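Local coordinates for protein probable glutathione reductase (Sinorhizobium meliloti, PDB 4DNA) that probably reduces glutathione disulfide to glutathione with NADPH, as a homodimeric flavoprotein that carries one FAD in each subunit, at residues H154-T159 and V237-D242; F209-R214 and I390-V395; L229-I234 and T249-E254. All blocks are in the same frame, centred on the assembly; numbering follows the deposited sequence.

Contact 1 of 3, residues H154-T159 and V237-D242; sequences HELCIT and VSADAD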
ATOM      1  N   HIS A 154       0.458  22.737  34.556  1.00 81.56           N
ATOM      2  CA  HIS A 154      -0.175  21.980  33.471  1.00 79.17           C
ATOM      3  C   HIS A 154      -0.996  22.861  32.578  1.00 79.69           C
ATOM      4  O   HIS A 154      -1.148  22.586  31.387  1.00 77.82           O
ATOM      5  CB  HIS A 154      -1.051  20.860  34.027  1.00 80.96           C
ATOM      6  CG  HIS A 154      -2.189  21.346  34.901  1.00 81.95           C
ATOM      7  ND1 HIS A 154      -2.082  21.447  36.241  1.00 83.30           N
ATOM      8  CD2 HIS A 154      -3.483  21.764  34.574  1.00 81.59           C
ATOM      9  CE1 HIS A 154      -3.241  21.913  36.748  1.00 86.03           C
ATOM     10  NE2 HIS A 154      -4.098  22.103  35.727  1.00 84.26           N
ATOM     11  N   GLU A 155      -1.534  23.936  33.150  1.00 81.41           N
ATOM     12  CA  GLU A 155      -2.351  24.888  32.407  1.00 80.54           C
ATOM     13  C   GLU A 155      -1.523  25.634  31.339  1.00 80.11           C
ATOM     14  O   GLU A 155      -2.054  26.414  30.557  1.00 80.05           O
ATOM     15  CB  GLU A 155      -3.088  25.847  33.368  1.00 81.59           C
ATOM     16  CG  GLU A 155      -2.236  26.912  34.070  1.00 83.42           C
ATOM     17  CD  GLU A 155      -1.359  26.395  35.214  1.00 85.21           C
ATOM     18  OE1 GLU A 155      -1.750  25.443  35.943  1.00 85.54           O
ATOM     19  OE2 GLU A 155      -0.259  26.966  35.394  1.00 85.51           O
ATOM     20  N   LEU A 156      -0.224  25.363  31.298  1.00 79.28           N
ATOM     21  CA  LEU A 156       0.658  25.978  30.310  1.00 79.03           C
ATOM     22  C   LEU A 156       0.905  25.056  29.098  1.00 76.00           C
ATOM     23  O   LEU A 156       1.499  25.470  28.093  1.00 74.58           O
ATOM     24  CB  LEU A 156       1.974  26.398  30.978  1.00 79.02           C
ATOM     25  CG  LEU A 156       1.831  27.180  32.296  1.00 80.23           C
ATOM     26  CD1 LEU A 156       3.158  27.272  33.023  1.00 81.86           C
ATOM     27  CD2 LEU A 156       1.247  28.564  32.081  1.00 78.14           C
ATOM     28  N   CYS A 157       0.426  23.819  29.195  1.00 73.85           N
ATOM     29  CA  CYS A 157       0.688  22.806  28.193  1.00 70.67           C
ATOM     30  C   CYS A 157      -0.421  22.715  27.169  1.00 69.76           C
ATOM     31  O   CYS A 157      -1.459  23.356  27.318  1.00 71.95           O
ATOM     32  CB  CYS A 157       0.864  21.465  28.872  1.00 71.19           C
ATOM     33  SG  CYS A 157       2.319  21.429  29.920  1.00 72.25           S
ATOM     34  N   ILE A 158      -0.206  21.927  26.121  1.00 68.99           N
ATOM     35  CA  ILE A 158      -1.237  21.746  25.109  1.00 69.30           C
ATOM     36  C   ILE A 158      -1.683  20.291  24.963  1.00 69.13           C
ATOM     37  O   ILE A 158      -0.983  19.368  25.380  1.00 68.04           O
ATOM     38  CB  ILE A 158      -0.832  22.335  23.739  1.00 69.36           C
ATOM     39  CG1 ILE A 158       0.493  21.752  23.245  1.00 67.41           C
ATOM     40  CG2 ILE A 158      -0.775  23.847  23.806  1.00 67.60           C
ATOM     41  CD1 ILE A 158       0.736  21.992  21.771  1.00 65.01           C
ATOM     42  N   THR A 159      -2.872  20.100  24.396  1.00 70.23           N
ATOM     43  CA  THR A 159      -3.334  18.766  24.038  1.00 69.09           C
ATOM     44  C   THR A 159      -3.512  18.723  22.532  1.00 70.07           C
ATOM     45  O   THR A 159      -3.340  19.733  21.847  1.00 69.75           O
ATOM     46  CB  THR A 159      -4.670  18.393  24.715  1.00 70.59           C
ATOM     47  OG1 THR A 159      -5.713  19.241  24.228  1.00 71.48           O
ATOM     48  CG2 THR A 159      -4.580  18.516  26.212  1.00 70.39           C
ATOM     49  N   VAL A 237       6.035  22.224  34.914  1.00 81.93           N
ATOM     50  CA  VAL A 237       6.212  23.167  33.828  1.00 81.39           C
ATOM     51  C   VAL A 237       6.034  24.570  34.375  1.00 83.02           C
ATOM     52  O   VAL A 237       5.167  24.811  35.223  1.00 84.08           O
ATOM     53  CB  VAL A 237       5.204  22.938  32.677  1.00 79.81           C
ATOM     54  CG1 VAL A 237       5.501  23.863  31.505  1.00 79.82           C
ATOM     55  CG2 VAL A 237       5.235  21.495  32.198  1.00 77.69           C
ATOM     56  N   SER A 238       6.873  25.485  33.894  1.00 83.51           N
ATOM     57  CA  SER A 238       6.694  26.909  34.140  1.00 84.67           C
ATOM     58  C   SER A 238       7.051  27.756  32.901  1.00 85.26           C
ATOM     59  O   SER A 238       7.788  27.305  32.010  1.00 83.47           O
ATOM     60  CB  SER A 238       7.519  27.352  35.339  1.00 86.18           C
ATOM     61  OG  SER A 238       8.831  27.651  34.921  1.00 86.97           O
ATOM     62  N   ALA A 239       6.519  28.981  32.868  1.00 86.16           N
ATOM     63  CA  ALA A 239       6.786  29.960  31.812  1.00 85.38           C
ATOM     64  C   ALA A 239       7.971  30.878  32.145  1.00 88.86           C
ATOM     65  O   ALA A 239       8.109  31.340  33.287  1.00 89.53           O
ATOM     66  CB  ALA A 239       5.540  30.791  31.546  1.00 85.95           C
ATOM     67  N   ASP A 240       8.815  31.142  31.144  1.00 88.35           N
ATOM     68  CA  ASP A 240       9.946  32.059  31.294  1.00 89.03           C
ATOM     69  C   ASP A 240       9.551  33.489  30.914  1.00 89.97           C
ATOM     70  O   ASP A 240       8.373  33.773  30.669  1.00 89.65           O
ATOM     71  CB  ASP A 240      11.169  31.570  30.495  1.00 88.73           C
ATOM     72  CG  ASP A 240      11.046  31.808  28.988  1.00 88.63           C
ATOM     73  OD1 ASP A 240       9.999  32.314  28.520  1.00 87.24           O
ATOM     74  OD2 ASP A 240      12.018  31.483  28.267  1.00 89.79           O
ATOM     75  N   ALA A 241      10.537  34.381  30.862  1.00 91.57           N
ATOM     76  CA  ALA A 241      10.291  35.785  30.540  1.00 92.53           C
ATOM     77  C   ALA A 241       9.666  35.945  29.153  1.00 90.81           C
ATOM     78  O   ALA A 241       8.784  36.784  28.962  1.00 90.46           O
ATOM     79  CB  ALA A 241      11.577  36.596  30.655  1.00 93.54           C
ATOM     80  N   ASP A 242      10.092  35.106  28.208  1.00 89.62           N
ATOM     81  CA  ASP A 242       9.734  35.277  26.791  1.00 88.11           C
ATOM     82  C   ASP A 242       8.458  34.574  26.329  1.00 84.94           C
ATOM     83  O   ASP A 242       8.176  34.541  25.132  1.00 84.30           O
ATOM     84  CB  ASP A 242      10.904  34.860  25.896  1.00 86.98           C
ATOM     85  CG  ASP A 242      12.184  35.592  26.234  1.00 90.71           C
ATOM     86  OD1 ASP A 242      12.133  36.764  26.681  1.00 90.67           O
ATOM     87  OD2 ASP A 242      13.252  34.982  26.047  1.00 94.30           O
TER

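Contact 2 of 3, residues F209-R214 and I390-V395; sequences FDQDMR and IMKLVV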
ATOM      1  N   PHE A 209       3.368  -2.516  21.224  1.00 65.77           N
ATOM      2  CA  PHE A 209       3.751  -2.944  19.881  1.00 64.60           C
ATOM      3  C   PHE A 209       4.894  -3.960  19.884  1.00 65.11           C
ATOM      4  O   PHE A 209       5.582  -4.150  20.903  1.00 65.79           O
ATOM      5  CB  PHE A 209       4.056  -1.721  19.013  1.00 62.99           C
ATOM      6  CG  PHE A 209       2.816  -0.938  18.641  1.00 62.77           C
ATOM      7  CD1 PHE A 209       2.080  -0.256  19.613  1.00 63.77           C
ATOM      8  CD2 PHE A 209       2.358  -0.910  17.330  1.00 61.26           C
ATOM      9  CE1 PHE A 209       0.932   0.435  19.270  1.00 62.47           C
ATOM     10  CE2 PHE A 209       1.207  -0.220  16.988  1.00 60.95           C
ATOM     11  CZ  PHE A 209       0.494   0.450  17.951  1.00 61.14           C
ATOM     12  N   ASP A 210       5.085  -4.627  18.751  1.00 63.38           N
ATOM     13  CA  ASP A 210       6.129  -5.637  18.635  1.00 63.77           C
ATOM     14  C   ASP A 210       7.521  -5.008  18.859  1.00 65.40           C
ATOM     15  O   ASP A 210       7.695  -3.803  18.643  1.00 65.20           O
ATOM     16  CB  ASP A 210       6.026  -6.326  17.274  1.00 62.88           C
ATOM     17  CG  ASP A 210       7.088  -7.381  17.071  1.00 64.09           C
ATOM     18  OD1 ASP A 210       7.015  -8.449  17.737  1.00 66.82           O
ATOM     19  OD2 ASP A 210       8.003  -7.133  16.251  1.00 62.89           O
ATOM     20  N   GLN A 211       8.501  -5.803  19.299  1.00 65.05           N
ATOM     21  CA  GLN A 211       9.809  -5.235  19.597  1.00 66.54           C
ATOM     22  C   GLN A 211      10.431  -4.545  18.392  1.00 66.68           C
ATOM     23  O   GLN A 211      10.894  -3.418  18.505  1.00 66.97           O
ATOM     24  CB  GLN A 211      10.784  -6.228  20.250  1.00 70.70           C
ATOM     25  CG  GLN A 211      10.999  -7.560  19.548  1.00 70.08           C
ATOM     26  CD  GLN A 211      10.267  -8.698  20.239  1.00 72.18           C
ATOM     27  OE1 GLN A 211       9.012  -8.749  20.247  1.00 74.17           O
ATOM     28  NE2 GLN A 211      11.038  -9.618  20.832  1.00 65.44           N
ATOM     29  N   ASP A 212      10.416  -5.210  17.247  1.00 66.33           N
ATOM     30  CA  ASP A 212      10.919  -4.626  16.010  1.00 65.67           C
ATOM     31  C   ASP A 212      10.119  -3.377  15.524  1.00 66.33           C
ATOM     32  O   ASP A 212      10.660  -2.528  14.812  1.00 67.65           O
ATOM     33  CB  ASP A 212      11.000  -5.701  14.919  1.00 62.34           C
ATOM     34  CG  ASP A 212      12.010  -6.784  15.241  1.00 64.50           C
ATOM     35  OD1 ASP A 212      13.212  -6.507  15.392  1.00 68.03           O
ATOM     36  OD2 ASP A 212      11.611  -7.945  15.336  1.00 65.48           O
HETATM   37  N   MSE A 213       8.852  -3.245  15.903  1.00 64.63           N
HETATM   38  CA  MSE A 213       8.157  -1.993  15.628  1.00 65.92           C
HETATM   39  C   MSE A 213       8.714  -0.907  16.507  1.00 64.65           C
HETATM   40  O   MSE A 213       9.113   0.135  16.016  1.00 63.70           O
HETATM   41  CB  MSE A 213       6.644  -2.097  15.791  1.00 64.66           C
HETATM   42  CG  MSE A 213       6.008  -3.164  14.901  1.00 64.56           C
HETATM   43 SE   MSE A 213       6.541  -2.890  13.021  1.00 72.32          SE
HETATM   44  CE  MSE A 213       8.014  -4.154  12.628  1.00 64.40           C
ATOM     45  N   ARG A 214       8.753  -1.147  17.815  1.00 65.62           N
ATOM     46  CA  ARG A 214       9.293  -0.198  18.801  1.00 64.12           C
ATOM     47  C   ARG A 214      10.725   0.261  18.519  1.00 64.21           C
ATOM     48  O   ARG A 214      10.978   1.444  18.306  1.00 63.29           O
ATOM     49  CB  ARG A 214       9.239  -0.822  20.197  1.00 64.39           C
ATOM     50  CG  ARG A 214       7.897  -0.667  20.881  1.00 67.99           C
ATOM     51  CD  ARG A 214       7.595  -1.756  21.909  1.00 68.02           C
ATOM     52  NE  ARG A 214       8.764  -2.353  22.559  1.00 68.73           N
ATOM     53  CZ  ARG A 214       8.853  -3.652  22.844  1.00 67.87           C
ATOM     54  NH1 ARG A 214       7.865  -4.469  22.503  1.00 67.72           N
ATOM     55  NH2 ARG A 214       9.934  -4.144  23.436  1.00 65.47           N
ATOM     56  N   ILE A 390      11.275  -2.809   7.820  1.00 63.71           N
ATOM     57  CA  ILE A 390      11.167  -4.055   8.559  1.00 63.13           C
ATOM     58  C   ILE A 390       9.803  -4.673   8.297  1.00 64.11           C
ATOM     59  O   ILE A 390       8.783  -3.993   8.397  1.00 63.37           O
ATOM     60  CB  ILE A 390      11.478  -3.878  10.053  1.00 63.64           C
ATOM     61  CG1 ILE A 390      12.948  -3.499  10.233  1.00 65.54           C
ATOM     62  CG2 ILE A 390      11.251  -5.176  10.804  1.00 65.04           C
ATOM     63  CD1 ILE A 390      13.214  -2.616  11.434  1.00 66.00           C
HETATM   64  N   MSE A 391       9.808  -5.950   7.916  1.00 64.67           N
HETATM   65  CA  MSE A 391       8.592  -6.704   7.600  1.00 63.74           C
HETATM   66  C   MSE A 391       8.643  -8.026   8.301  1.00 62.04           C
HETATM   67  O   MSE A 391       9.468  -8.874   7.962  1.00 64.27           O
HETATM   68  CB  MSE A 391       8.559  -6.973   6.110  1.00 64.48           C
HETATM   69  CG  MSE A 391       8.010  -5.733   5.432  1.00 66.48           C
HETATM   70 SE   MSE A 391       7.472  -6.145   3.582  1.00 80.09          SE
HETATM   71  CE  MSE A 391       6.574  -4.449   3.140  1.00 71.73           C
ATOM     72  N   LYS A 392       7.772  -8.226   9.287  1.00 60.80           N
ATOM     73  CA  LYS A 392       7.935  -9.367  10.170  1.00 60.46           C
ATOM     74  C   LYS A 392       6.672 -10.182  10.319  1.00 58.16           C
ATOM     75  O   LYS A 392       5.642  -9.658  10.705  1.00 58.01           O
ATOM     76  CB  LYS A 392       8.478  -8.912  11.526  1.00 60.05           C
ATOM     77  CG  LYS A 392       8.293  -9.890  12.672  1.00 59.13           C
ATOM     78  CD  LYS A 392       9.537  -9.938  13.549  1.00 61.64           C
ATOM     79  CE  LYS A 392       9.255 -10.477  14.944  1.00 60.13           C
ATOM     80  NZ  LYS A 392       9.102  -9.413  15.963  1.00 62.42           N
ATOM     81  N   LEU A 393       6.781 -11.470  10.010  1.00 58.34           N
ATOM     82  CA  LEU A 393       5.685 -12.419  10.136  1.00 58.68           C
ATOM     83  C   LEU A 393       5.904 -13.360  11.300  1.00 60.14           C
ATOM     84  O   LEU A 393       7.018 -13.883  11.469  1.00 60.42           O
ATOM     85  CB  LEU A 393       5.557 -13.247   8.863  1.00 59.25           C
ATOM     86  CG  LEU A 393       4.898 -12.530   7.684  1.00 57.52           C
ATOM     87  CD1 LEU A 393       4.996 -13.345   6.406  1.00 57.50           C
ATOM     88  CD2 LEU A 393       3.459 -12.254   8.027  1.00 57.22           C
ATOM     89  N   VAL A 394       4.849 -13.588  12.093  1.00 59.97           N
ATOM     90  CA  VAL A 394       4.923 -14.512  13.240  1.00 59.97           C
ATOM     91  C   VAL A 394       3.961 -15.697  13.034  1.00 59.85           C
ATOM     92  O   VAL A 394       2.770 -15.493  12.747  1.00 59.86           O
ATOM     93  CB  VAL A 394       4.643 -13.799  14.576  1.00 59.56           C
ATOM     94  CG1 VAL A 394       4.870 -14.749  15.736  1.00 59.43           C
ATOM     95  CG2 VAL A 394       5.519 -12.563  14.730  1.00 58.58           C
ATOM     96  N   VAL A 395       4.484 -16.919  13.179  1.00 59.87           N
ATOM     97  CA  VAL A 395       3.794 -18.144  12.752  1.00 59.96           C
ATOM     98  C   VAL A 395       3.773 -19.253  13.814  1.00 61.07           C
ATOM     99  O   VAL A 395       4.790 -19.526  14.471  1.00 62.13           O
ATOM    100  CB  VAL A 395       4.451 -18.682  11.478  1.00 59.58           C
ATOM    101  CG1 VAL A 395       4.036 -20.120  11.187  1.00 60.45           C
ATOM    102  CG2 VAL A 395       4.137 -17.751  10.314  1.00 58.87           C
TER

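Contact 3 of 3, residues L229-I234 and T249-E254; sequences LCEDII and TMKHGE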
ATOM      1  N   LEU A 229      13.642  10.735  24.996  1.00 71.15           N
ATOM      2  CA  LEU A 229      14.057  10.573  26.364  1.00 73.94           C
ATOM      3  C   LEU A 229      13.162   9.550  27.054  1.00 75.86           C
ATOM      4  O   LEU A 229      11.992   9.811  27.351  1.00 75.65           O
ATOM      5  CB  LEU A 229      14.034  11.924  27.082  1.00 75.79           C
ATOM      6  CG  LEU A 229      14.967  12.966  26.449  1.00 76.15           C
ATOM      7  CD1 LEU A 229      14.840  14.335  27.097  1.00 75.02           C
ATOM      8  CD2 LEU A 229      16.415  12.488  26.469  1.00 79.75           C
ATOM      9  N   CYS A 230      13.726   8.373  27.290  1.00 76.84           N
ATOM     10  CA  CYS A 230      13.009   7.280  27.919  1.00 76.72           C
ATOM     11  C   CYS A 230      13.164   7.268  29.449  1.00 77.29           C
ATOM     12  O   CYS A 230      14.047   7.931  29.997  1.00 77.63           O
ATOM     13  CB  CYS A 230      13.443   5.951  27.285  1.00 77.29           C
ATOM     14  SG  CYS A 230      12.453   5.512  25.834  1.00 86.94           S
ATOM     15  N   GLU A 231      12.280   6.523  30.114  1.00 76.89           N
ATOM     16  CA  GLU A 231      12.340   6.280  31.557  1.00 77.34           C
ATOM     17  C   GLU A 231      12.412   7.576  32.338  1.00 79.06           C
ATOM     18  O   GLU A 231      13.234   7.715  33.244  1.00 80.07           O
ATOM     19  CB  GLU A 231      13.553   5.411  31.931  1.00 79.21           C
ATOM     20  CG  GLU A 231      13.773   4.156  31.093  1.00 79.23           C
ATOM     21  CD  GLU A 231      14.594   3.110  31.819  1.00 79.98           C
ATOM     22  OE1 GLU A 231      14.911   3.317  33.005  1.00 81.65           O
ATOM     23  OE2 GLU A 231      14.910   2.068  31.214  1.00 80.75           O
ATOM     24  N   ASP A 232      11.555   8.526  31.983  1.00 79.35           N
ATOM     25  CA  ASP A 232      11.612   9.857  32.575  1.00 79.85           C
ATOM     26  C   ASP A 232      10.263  10.552  32.523  1.00 79.83           C
ATOM     27  O   ASP A 232       9.399  10.184  31.739  1.00 79.06           O
ATOM     28  CB  ASP A 232      12.665  10.699  31.859  1.00 80.13           C
ATOM     29  CG  ASP A 232      13.171  11.850  32.700  1.00 82.32           C
ATOM     30  OD1 ASP A 232      12.795  11.973  33.891  1.00 83.18           O
ATOM     31  OD2 ASP A 232      13.959  12.645  32.151  1.00 82.38           O
ATOM     32  N   ILE A 233      10.121  11.579  33.355  1.00 81.12           N
ATOM     33  CA  ILE A 233       8.847  12.214  33.653  1.00 80.57           C
ATOM     34  C   ILE A 233       9.066  13.726  33.755  1.00 82.53           C
ATOM     35  O   ILE A 233      10.180  14.170  34.064  1.00 84.19           O
ATOM     36  CB  ILE A 233       8.288  11.626  34.983  1.00 82.91           C
ATOM     37  CG1 ILE A 233       6.756  11.573  34.977  1.00 88.20           C
ATOM     38  CG2 ILE A 233       8.846  12.326  36.223  1.00 86.82           C
ATOM     39  CD1 ILE A 233       6.185  10.516  35.912  1.00 87.14           C
ATOM     40  N   ILE A 234       8.027  14.518  33.502  1.00 80.55           N
ATOM     41  CA  ILE A 234       8.095  15.966  33.787  1.00 81.61           C
ATOM     42  C   ILE A 234       7.698  16.276  35.244  1.00 82.57           C
ATOM     43  O   ILE A 234       6.570  15.980  35.649  1.00 82.10           O
ATOM     44  CB  ILE A 234       7.249  16.795  32.791  1.00 80.22           C
ATOM     45  CG1 ILE A 234       7.870  16.743  31.399  1.00 78.62           C
ATOM     46  CG2 ILE A 234       7.143  18.250  33.233  1.00 81.52           C
ATOM     47  CD1 ILE A 234       6.988  17.296  30.307  1.00 78.21           C
ATOM     48  N   THR A 249      12.703  18.089  34.674  1.00 84.56           N
ATOM     49  CA  THR A 249      12.810  16.672  34.448  1.00 84.50           C
ATOM     50  C   THR A 249      13.560  16.067  35.612  1.00 86.77           C
ATOM     51  O   THR A 249      14.406  16.733  36.203  1.00 88.16           O
ATOM     52  CB  THR A 249      13.580  16.449  33.142  1.00 84.14           C
ATOM     53  OG1 THR A 249      12.754  16.844  32.040  1.00 81.25           O
ATOM     54  CG2 THR A 249      13.959  15.025  32.976  1.00 84.24           C
HETATM   55  N   MSE A 250      13.238  14.822  35.956  1.00 86.26           N
HETATM   56  CA  MSE A 250      14.008  14.086  36.967  1.00 89.29           C
HETATM   57  C   MSE A 250      15.424  13.942  36.484  1.00 88.54           C
HETATM   58  O   MSE A 250      16.384  14.283  37.194  1.00 88.70           O
HETATM   59  CB  MSE A 250      13.489  12.662  37.145  1.00 88.51           C
HETATM   60  CG  MSE A 250      12.359  12.493  38.157  1.00 93.90           C
HETATM   61 SE   MSE A 250      12.258  10.575  38.642  1.00119.76          SE
HETATM   62  CE  MSE A 250      10.430  10.084  38.052  1.00 96.31           C
ATOM     63  N   LYS A 251      15.551  13.473  35.244  1.00 87.01           N
ATOM     64  CA  LYS A 251      16.814  12.975  34.722  1.00 86.66           C
ATOM     65  C   LYS A 251      17.569  13.886  33.737  1.00 87.98           C
ATOM     66  O   LYS A 251      18.797  13.910  33.742  1.00 90.07           O
ATOM     67  CB  LYS A 251      16.604  11.584  34.135  1.00 85.70           C
ATOM     68  CG  LYS A 251      16.013  10.604  35.140  1.00 86.57           C
ATOM     69  CD  LYS A 251      16.148   9.163  34.683  1.00 84.11           C
ATOM     70  CE  LYS A 251      15.506   8.226  35.692  1.00 83.29           C
ATOM     71  NZ  LYS A 251      15.523   6.818  35.213  1.00 80.57           N
ATOM     72  N   HIS A 252      16.857  14.639  32.908  1.00 86.54           N
ATOM     73  CA  HIS A 252      17.532  15.444  31.889  1.00 86.71           C
ATOM     74  C   HIS A 252      17.458  16.928  32.132  1.00 87.10           C
ATOM     75  O   HIS A 252      17.389  17.709  31.180  1.00 85.90           O
ATOM     76  CB  HIS A 252      17.009  15.089  30.502  1.00 84.45           C
ATOM     77  CG  HIS A 252      17.009  13.597  30.204  1.00 85.65           C
ATOM     78  ND1 HIS A 252      15.969  12.791  30.515  1.00 83.29           N
ATOM     79  CD2 HIS A 252      17.965  12.782  29.596  1.00 84.71           C
ATOM     80  CE1 HIS A 252      16.247  11.532  30.133  1.00 81.99           C
ATOM     81  NE2 HIS A 252      17.468  11.526  29.571  1.00 83.05           N
ATOM     82  N   GLY A 253      17.496  17.329  33.409  1.00 88.76           N
ATOM     83  CA  GLY A 253      17.460  18.751  33.812  1.00 88.69           C
ATOM     84  C   GLY A 253      16.226  19.500  33.319  1.00 88.46           C
ATOM     85  O   GLY A 253      15.128  18.925  33.227  1.00 86.82           O
ATOM     86  N   GLU A 254      16.399  20.776  32.977  1.00 88.28           N
ATOM     87  CA  GLU A 254      15.279  21.586  32.485  1.00 86.92           C
ATOM     88  C   GLU A 254      15.352  21.918  30.993  1.00 85.53           C
ATOM     89  O   GLU A 254      16.360  22.427  30.508  1.00 86.72           O
ATOM     90  CB  GLU A 254      15.081  22.851  33.337  1.00 89.33           C
ATOM     91  CG  GLU A 254      16.301  23.751  33.510  1.00 90.39           C
ATOM     92  CD  GLU A 254      16.132  24.747  34.642  1.00 93.79           C
ATOM     93  OE1 GLU A 254      15.104  24.684  35.347  1.00 92.76           O
ATOM     94  OE2 GLU A 254      17.032  25.592  34.837  1.00 99.14           O
TER

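Contact 1 of 3, residues H154-T159 and V237-D242
L156 and C157 meet V237, S238 and A239 through apolar packing alone, with no hydrogen bond across the contact, a small example of how a connecting loop can be laid against the edge of a sheet. The loop first coils into a short 3-10 turn, closed by C157 N bonding to H154 O at 3.0 Å, while the ring of H154 is held by L151 O. The turn presents L156 to the strand, and C157 follows with its SG beside V237. L156 does most of the touching. With CG anti to its carbonyl carbon (chi1 -48°), the side chain reaches forward, and CD1 settles on the backbone of the strand, 3.7 Å from S238 CA. The same methyl lies 3.8 Å from A239 N, so it rests on the peptide between these two residues more than on any side chain. Closer to its root, L156 CB stands 4.4 Å from V237 CG1. V237 divides its two methyls between the neighbours: CG1 turns to L156, whereas CG2 meets C157 SG at 3.7 Å. Along the strand the packing thins out, and A239 CB is reached by L156 CD1 only at 4.5 Å. S238 points its CB away from the loop. Beyond C157 the chain leaves V237 behind: I158 pairs its backbone with V260 and L262 on strand 259-262, and T159 sits at the N-cap of the helix that follows, its OG1 accepting weakly from N161 N, with E162 bonding back to its backbone N. The loop is thus shared between two sheets, the parallel one ending at strand 259-262 and the antiparallel one that begins with 234-239, a pairing that belongs to the NAD(P)-binding domain of the pyridine nucleotide-disulfide oxidoreductases.

Contact 2 of 3, residues F209-R214 and I390-V395
I390 opens the strand's side of the contact with an apolar touch: its CG2 lies 3.9 Å from CE of M213, a selenomethionine in this crystal. The two side chains run past each other in opposite directions, M213 bending at chi2 and chi3 to bring its end round to the strand. The same I390 CG2 also stands 4.2 Å from D212 CB. M391 points away, as alternation along a strand requires, and K392 returns to the helix side as the main polar link. Its CG is anti to the backbone N (chi1 162°), and bends at chi2 and chi4 steer the ammonium group between two carboxylates, crossing each side chain at about a right angle. K392 NZ donates to D210 OD2 at 2.5 Å, on the syn lone pair of that oxygen, and a weak bond runs to D210 OD1. D212 OD2 is met instead on its anti side, 3.0 Å from K392 NZ. E358 adds a third acidic partner to the lysine, while R372 takes the other oxygen of D212, so the acids and bases form one network. D210 serves twice, since it is also the N-cap of helix 211-223, its OD2 accepting weakly from D212 N. The positive charges of K392 and R372 would be expected to favour the ionised form of the aspartates. The result is a salt-bridge network joining a helix N-terminus of the NAD(P)-binding domain to the antiparallel sheet of the dimerisation domain, a junction between domains within one reductase subunit.

Contact 3 of 3, residues L229-I234 and T249-E254
D232 OD1 is gripped by two backbone N-H groups, one from each side of the contact: I233 N at 2.8 Å and, more weakly, K251 N at 3.4 Å. I233 N approaches from above the carboxylate plane, 47° out of it. The setting is the entrance to a three-stranded antiparallel sheet, where the chain leaves the parallel sheet at strand 227-229 and enters strand 234-239; I234 and T249 form a non-hydrogen-bonded antiparallel pair there, and 249-254 makes the turn into the third strand. A buried carboxylate in such a place shows how one side chain can tie two loops together. A first torsion of -158° swings the D232 carboxylate away from its own N and toward the turn. OD2 is modelled at the edge of the H252 ring, accepting from ND1, though its position is less sure because it sits too close to T249 CG2. The ring has a firmer partner in L229, whose CD2 sits over one face in a CH-pi contact, 3.6 Å from the centroid. Next along the segment, the branch methyl CG2 of I233 packs against CE of the selenomethionine M250. K251 adds a further polar link. Its chain is extended beyond CG and crosses to the backbone of E231, whose carboxylate is near the ammonium group without forming a salt bridge. K251 NZ instead donates to E231 O at 3.1 Å, lying in the carbonyl plane with a C=O...N angle of 156°.

Contacts 1 and 3 belong to the NAD(P)-binding domain and share the antiparallel sheet 234-239/245-249/254-257: contact 3 lies at the start of its first strand, contact 1 at the far end, their centres about 17 Å apart. Along the chain the order is 154-159, 209-214, 229-234, 237-242, 249-254 and 390-395, so the segments of contact 1 alternate with those of both others, while both segments of contact 3 fall between those of contact 2. Contact 2 stands apart, its centre about 38 Å from contact 1 and 28 Å from contact 3. Two contacts thus lie within one domain, and the third joins that domain to the dimerisation domain.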